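Local coordinates for BugD (Bordetella pertussis Tohama I, PDB 2F5X), which binds free aspartic acid as a periplasmic solute receptor and probably serves in its uptake, at residues A[14-26]-A[67-81]. Numbering follows the deposited sequence.
With ASP (aspartic acid), chain D.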
# COMPACT_ATOMS: atom_id res chain seq x y z
N TYR A 14 20.02 -14.18 18.39
CA TYR A 14 19.30 -13.25 17.46
C TYR A 14 18.32 -12.31 18.19
O TYR A 14 17.56 -12.77 19.05
CB TYR A 14 18.54 -14.06 16.39
CG TYR A 14 17.68 -13.17 15.52
CD1 TYR A 14 18.20 -12.57 14.38
CD2 TYR A 14 16.35 -12.90 15.86
CE1 TYR A 14 17.42 -11.73 13.59
CE2 TYR A 14 15.56 -12.06 15.08
CZ TYR A 14 16.11 -11.49 13.95
OH TYR A 14 15.33 -10.66 13.18
N PRO A 15 18.29 -11.02 17.86
CA PRO A 15 19.23 -10.38 16.94
C PRO A 15 20.45 -9.81 17.67
O PRO A 15 20.32 -9.27 18.77
CB PRO A 15 18.40 -9.23 16.35
CG PRO A 15 17.45 -8.86 17.45
CD PRO A 15 17.26 -10.08 18.33
N GLU A 16 21.61 -9.93 17.05
CA GLU A 16 22.85 -9.45 17.67
C GLU A 16 23.37 -8.19 17.00
O GLU A 16 24.41 -7.64 17.40
CB GLU A 16 23.91 -10.56 17.69
CG GLU A 16 24.33 -11.09 16.33
CD GLU A 16 25.27 -12.28 16.44
OE1 GLU A 16 24.93 -13.27 17.13
OE2 GLU A 16 26.36 -12.23 15.83
N ARG A 17 22.64 -7.73 15.99
CA ARG A 17 22.91 -6.47 15.29
C ARG A 17 21.59 -5.96 14.70
O ARG A 17 20.60 -6.70 14.68
CB ARG A 17 23.99 -6.65 14.21
CG ARG A 17 23.59 -7.55 13.05
CD ARG A 17 24.75 -7.95 12.15
NE ARG A 17 24.31 -8.66 10.95
CZ ARG A 17 24.46 -9.96 10.74
NH1 ARG A 17 25.05 -10.73 11.65
NH2 ARG A 17 24.02 -10.51 9.62
N PRO A 18 21.55 -4.71 14.24
CA PRO A 18 20.31 -4.15 13.68
C PRO A 18 19.70 -4.99 12.54
O PRO A 18 20.40 -5.64 11.77
CB PRO A 18 20.75 -2.77 13.17
CG PRO A 18 21.89 -2.42 14.09
CD PRO A 18 22.64 -3.71 14.25
N VAL A 19 18.37 -4.96 12.49
CA VAL A 19 17.59 -5.67 11.47
C VAL A 19 17.17 -4.68 10.41
O VAL A 19 16.59 -3.63 10.72
CB VAL A 19 16.34 -6.33 12.10
CG1 VAL A 19 15.43 -6.94 11.02
CG2 VAL A 19 16.75 -7.39 13.12
N ASN A 20 17.46 -5.00 9.15
CA ASN A 20 17.05 -4.16 8.03
C ASN A 20 15.65 -4.50 7.58
O ASN A 20 15.35 -5.67 7.29
CB ASN A 20 18.01 -4.30 6.85
CG ASN A 20 19.42 -3.85 7.18
OD1 ASN A 20 20.40 -4.54 6.87
ND2 ASN A 20 19.54 -2.69 7.82
N MSE A 21 14.79 -3.48 7.52
CA MSE A 21 13.42 -3.63 7.06
C MSE A 21 13.31 -2.93 5.71
O MSE A 21 13.42 -1.71 5.62
CB MSE A 21 12.44 -3.03 8.07
CG MSE A 21 11.08 -2.65 7.49
SE MSE A 21 9.80 -2.17 8.86
CE MSE A 21 9.73 -3.81 9.40
N VAL A 22 13.10 -3.71 4.66
CA VAL A 22 12.99 -3.17 3.31
C VAL A 22 11.56 -2.74 3.03
O VAL A 22 10.61 -3.52 3.19
CB VAL A 22 13.47 -4.21 2.26
CG1 VAL A 22 13.20 -3.74 0.81
CG2 VAL A 22 14.95 -4.56 2.49
N VAL A 23 11.42 -1.49 2.59
CA VAL A 23 10.16 -0.92 2.12
C VAL A 23 10.35 -0.71 0.61
O VAL A 23 11.20 0.09 0.22
CB VAL A 23 9.90 0.44 2.81
CG1 VAL A 23 8.75 1.20 2.14
CG2 VAL A 23 9.59 0.22 4.28
N PRO A 24 9.63 -1.45 -0.24
CA PRO A 24 9.83 -1.35 -1.70
C PRO A 24 9.34 -0.07 -2.39
O PRO A 24 8.91 -0.13 -3.55
CB PRO A 24 9.06 -2.57 -2.22
CG PRO A 24 9.05 -3.53 -1.02
CD PRO A 24 8.70 -2.54 0.10
N PHE A 25 9.42 1.06 -1.70
CA PHE A 25 8.96 2.35 -2.24
C PHE A 25 9.78 3.49 -1.68
O PHE A 25 10.46 3.34 -0.66
CB PHE A 25 7.49 2.58 -1.89
CG PHE A 25 6.56 1.58 -2.51
CD1 PHE A 25 6.22 1.68 -3.86
CD2 PHE A 25 6.05 0.53 -1.77
CE1 PHE A 25 5.38 0.75 -4.46
CE2 PHE A 25 5.21 -0.41 -2.35
CZ PHE A 25 4.87 -0.30 -3.70
N ALA A 26 9.69 4.63 -2.36
CA ALA A 26 10.43 5.82 -1.97
C ALA A 26 10.12 6.24 -0.54
O ALA A 26 8.99 6.10 -0.06
CB ALA A 26 10.10 6.96 -2.94
N VAL A 67 14.37 -8.86 -0.90
CA VAL A 67 14.24 -9.67 0.31
C VAL A 67 14.11 -11.15 -0.03
O VAL A 67 14.69 -12.00 0.66
CB VAL A 67 13.10 -9.18 1.24
CG1 VAL A 67 13.02 -10.03 2.51
CG2 VAL A 67 13.33 -7.73 1.62
N ALA A 68 13.39 -11.48 -1.10
CA ALA A 68 13.28 -12.89 -1.50
C ALA A 68 14.66 -13.53 -1.71
O ALA A 68 14.86 -14.70 -1.40
CB ALA A 68 12.43 -13.06 -2.76
N ARG A 69 15.60 -12.73 -2.22
CA ARG A 69 16.96 -13.18 -2.53
C ARG A 69 17.99 -12.92 -1.43
O ARG A 69 19.17 -13.25 -1.58
CB ARG A 69 17.42 -12.53 -3.84
CG ARG A 69 16.57 -12.91 -5.05
CD ARG A 69 17.01 -12.25 -6.35
NE ARG A 69 17.86 -13.14 -7.16
CZ ARG A 69 19.07 -12.83 -7.63
NH1 ARG A 69 19.61 -11.64 -7.38
NH2 ARG A 69 19.74 -13.72 -8.34
N ALA A 70 17.56 -12.34 -0.31
CA ALA A 70 18.47 -11.97 0.78
C ALA A 70 18.82 -13.18 1.65
O ALA A 70 18.11 -14.17 1.65
CB ALA A 70 17.87 -10.87 1.63
N GLN A 71 19.91 -13.07 2.40
CA GLN A 71 20.29 -14.15 3.32
C GLN A 71 19.15 -14.40 4.31
O GLN A 71 18.63 -13.45 4.90
CB GLN A 71 21.58 -13.80 4.06
CG GLN A 71 22.83 -13.71 3.17
CD GLN A 71 23.20 -15.05 2.55
OE1 GLN A 71 23.11 -16.08 3.20
NE2 GLN A 71 23.63 -15.02 1.29
N PRO A 72 18.75 -15.66 4.49
CA PRO A 72 17.69 -16.03 5.43
C PRO A 72 18.19 -16.09 6.88
O PRO A 72 18.06 -17.13 7.55
CB PRO A 72 17.26 -17.42 4.95
CG PRO A 72 18.48 -17.99 4.28
CD PRO A 72 19.28 -16.84 3.76
N ASP A 73 18.73 -14.99 7.38
CA ASP A 73 19.27 -14.95 8.73
C ASP A 73 18.47 -14.10 9.72
O ASP A 73 18.82 -14.03 10.90
CB ASP A 73 20.75 -14.51 8.72
CG ASP A 73 20.97 -13.19 8.02
OD1 ASP A 73 19.99 -12.43 7.79
OD2 ASP A 73 22.11 -12.81 7.68
N GLY A 74 17.40 -13.47 9.23
CA GLY A 74 16.57 -12.61 10.06
C GLY A 74 17.00 -11.15 10.08
O GLY A 74 16.33 -10.31 10.70
N TYR A 75 18.11 -10.84 9.42
CA TYR A 75 18.60 -9.46 9.38
C TYR A 75 18.12 -8.67 8.16
O TYR A 75 18.40 -7.48 8.04
CB TYR A 75 20.13 -9.41 9.56
CG TYR A 75 20.54 -9.97 10.90
CD1 TYR A 75 20.34 -9.23 12.08
CD2 TYR A 75 21.07 -11.25 11.01
CE1 TYR A 75 20.70 -9.74 13.33
CE2 TYR A 75 21.43 -11.77 12.25
CZ TYR A 75 21.24 -11.02 13.40
OH TYR A 75 21.59 -11.55 14.62
N SER A 76 17.38 -9.34 7.28
CA SER A 76 16.67 -8.68 6.19
C SER A 76 15.22 -9.12 6.21
O SER A 76 14.92 -10.31 6.03
CB SER A 76 17.30 -9.01 4.84
OG SER A 76 18.66 -8.64 4.81
N ILE A 77 14.33 -8.17 6.43
CA ILE A 77 12.89 -8.46 6.42
C ILE A 77 12.17 -7.50 5.49
O ILE A 77 12.71 -6.44 5.13
CB ILE A 77 12.29 -8.46 7.85
CG1 ILE A 77 12.38 -7.07 8.49
CG2 ILE A 77 12.98 -9.51 8.71
CD1 ILE A 77 11.75 -6.98 9.89
N LEU A 78 10.96 -7.89 5.08
CA LEU A 78 10.20 -7.11 4.11
C LEU A 78 8.95 -6.55 4.76
O LEU A 78 8.23 -7.28 5.43
CB LEU A 78 9.80 -8.02 2.94
CG LEU A 78 8.90 -7.41 1.87
CD1 LEU A 78 9.68 -6.37 1.07
CD2 LEU A 78 8.35 -8.52 0.97
N LEU A 79 8.71 -5.25 4.58
CA LEU A 79 7.39 -4.70 4.87
C LEU A 79 6.77 -4.31 3.55
O LEU A 79 7.27 -3.42 2.86
CB LEU A 79 7.45 -3.49 5.82
CG LEU A 79 6.03 -2.97 6.12
CD1 LEU A 79 5.29 -3.84 7.18
CD2 LEU A 79 6.05 -1.52 6.52
N MSE A 80 5.70 -5.00 3.18
CA MSE A 80 5.08 -4.79 1.88
C MSE A 80 3.57 -4.91 2.00
O MSE A 80 3.07 -5.56 2.91
CB MSE A 80 5.65 -5.81 0.86
CG MSE A 80 5.16 -5.66 -0.59
SE MSE A 80 5.32 -3.85 -1.33
CE MSE A 80 4.31 -4.17 -2.99
N HIS A 81 2.86 -4.27 1.08
CA HIS A 81 1.41 -4.23 1.12
C HIS A 81 0.76 -5.17 0.10
O HIS A 81 1.45 -6.01 -0.49
CB HIS A 81 0.91 -2.79 0.99
CG HIS A 81 1.30 -2.10 -0.28
ND1 HIS A 81 1.13 -2.67 -1.53
CD2 HIS A 81 1.80 -0.86 -0.50
CE1 HIS A 81 1.51 -1.81 -2.46
NE2 HIS A 81 1.92 -0.71 -1.86
N ASP D . 2.54 2.16 -0.77
CA ASP D . 3.37 2.81 -1.83
C ASP D . 4.40 3.76 -1.23
O ASP D . 4.86 4.69 -1.92
CB ASP D . 2.48 3.55 -2.81
CG ASP D . 1.60 2.63 -3.61
OD1 ASP D . 0.68 3.14 -4.29
OD2 ASP D . 1.77 1.38 -3.63
OXT ASP D . 4.75 3.58 -0.07
O HOH W 1 23.06 -10.33 6.81
O HOH W 2 23.88 -13.66 9.79
O HOH W 3 21.06 -7.48 6.46
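Strands 19-23 and 76-81 pair in parallel, their axes 4.6 Å apart at closest and 30° apart in direction; Asn20 and Val22 each use both N and O, giving to Tyr75 O and Ile77 O and accepting from Ile77 N and Leu79 N. Ahead of the strands, Tyr75 is clasped from both faces. The Arg17 guanidinium lies flat on one, its CZ 3.9 Å from the Tyr75 ring centroid with planes 23° apart, a stacked cation-pi contact; Arg17 CG standing between backbone N and carbonyl carbon (chi1 66°), with the chain then extended, carries it there. CE1 of Tyr14 approaches the opposite face toward the rim, the two rings set obliquely. At the Tyr75 edge, Glu16 N donates to Tyr75 OH (2.9 Å), in the ring plane and nearly straight. Tyr14 OH gives its proton to Gly74 O over 2.7 Å, from above the carbonyl plane. Arg17 NH2 and Asp73 OD2 form a long salt bridge of 3.6 Å, reinforced by two waters that each accept from the arginine and donate to the carboxylate; Asp73 OD1 closes an Asx turn onto Tyr75 N. On one sheet face Ile77 CD1 touches Val19 CG1 and Met21 CE; on the other, Val22 CB meets Val67 CG2 (3.6 Å) from helix 61-68. Past the end of strand 19-23, Phe25 reaches the last residues of strand 76-81: the selenium of selenomethionine Met80 lies oblique to its ring, 3.6 Å from Phe25 CE2, a Met-aromatic contact. Aspartic acid CA sits over the Phe25 ring centre, while His81 NE2 donates to ligand OD2 (2.7 Å); His81 ND1 is hydrogen-bonded to Gly83 N, just past the strand. This is the parallel part of the mixed sheet in one periplasmic binding protein lobe, strand 19-23 lying between 50-54 and 76-81, the C-terminal ends of 19-23 and 76-81 leading into the ligand pocket.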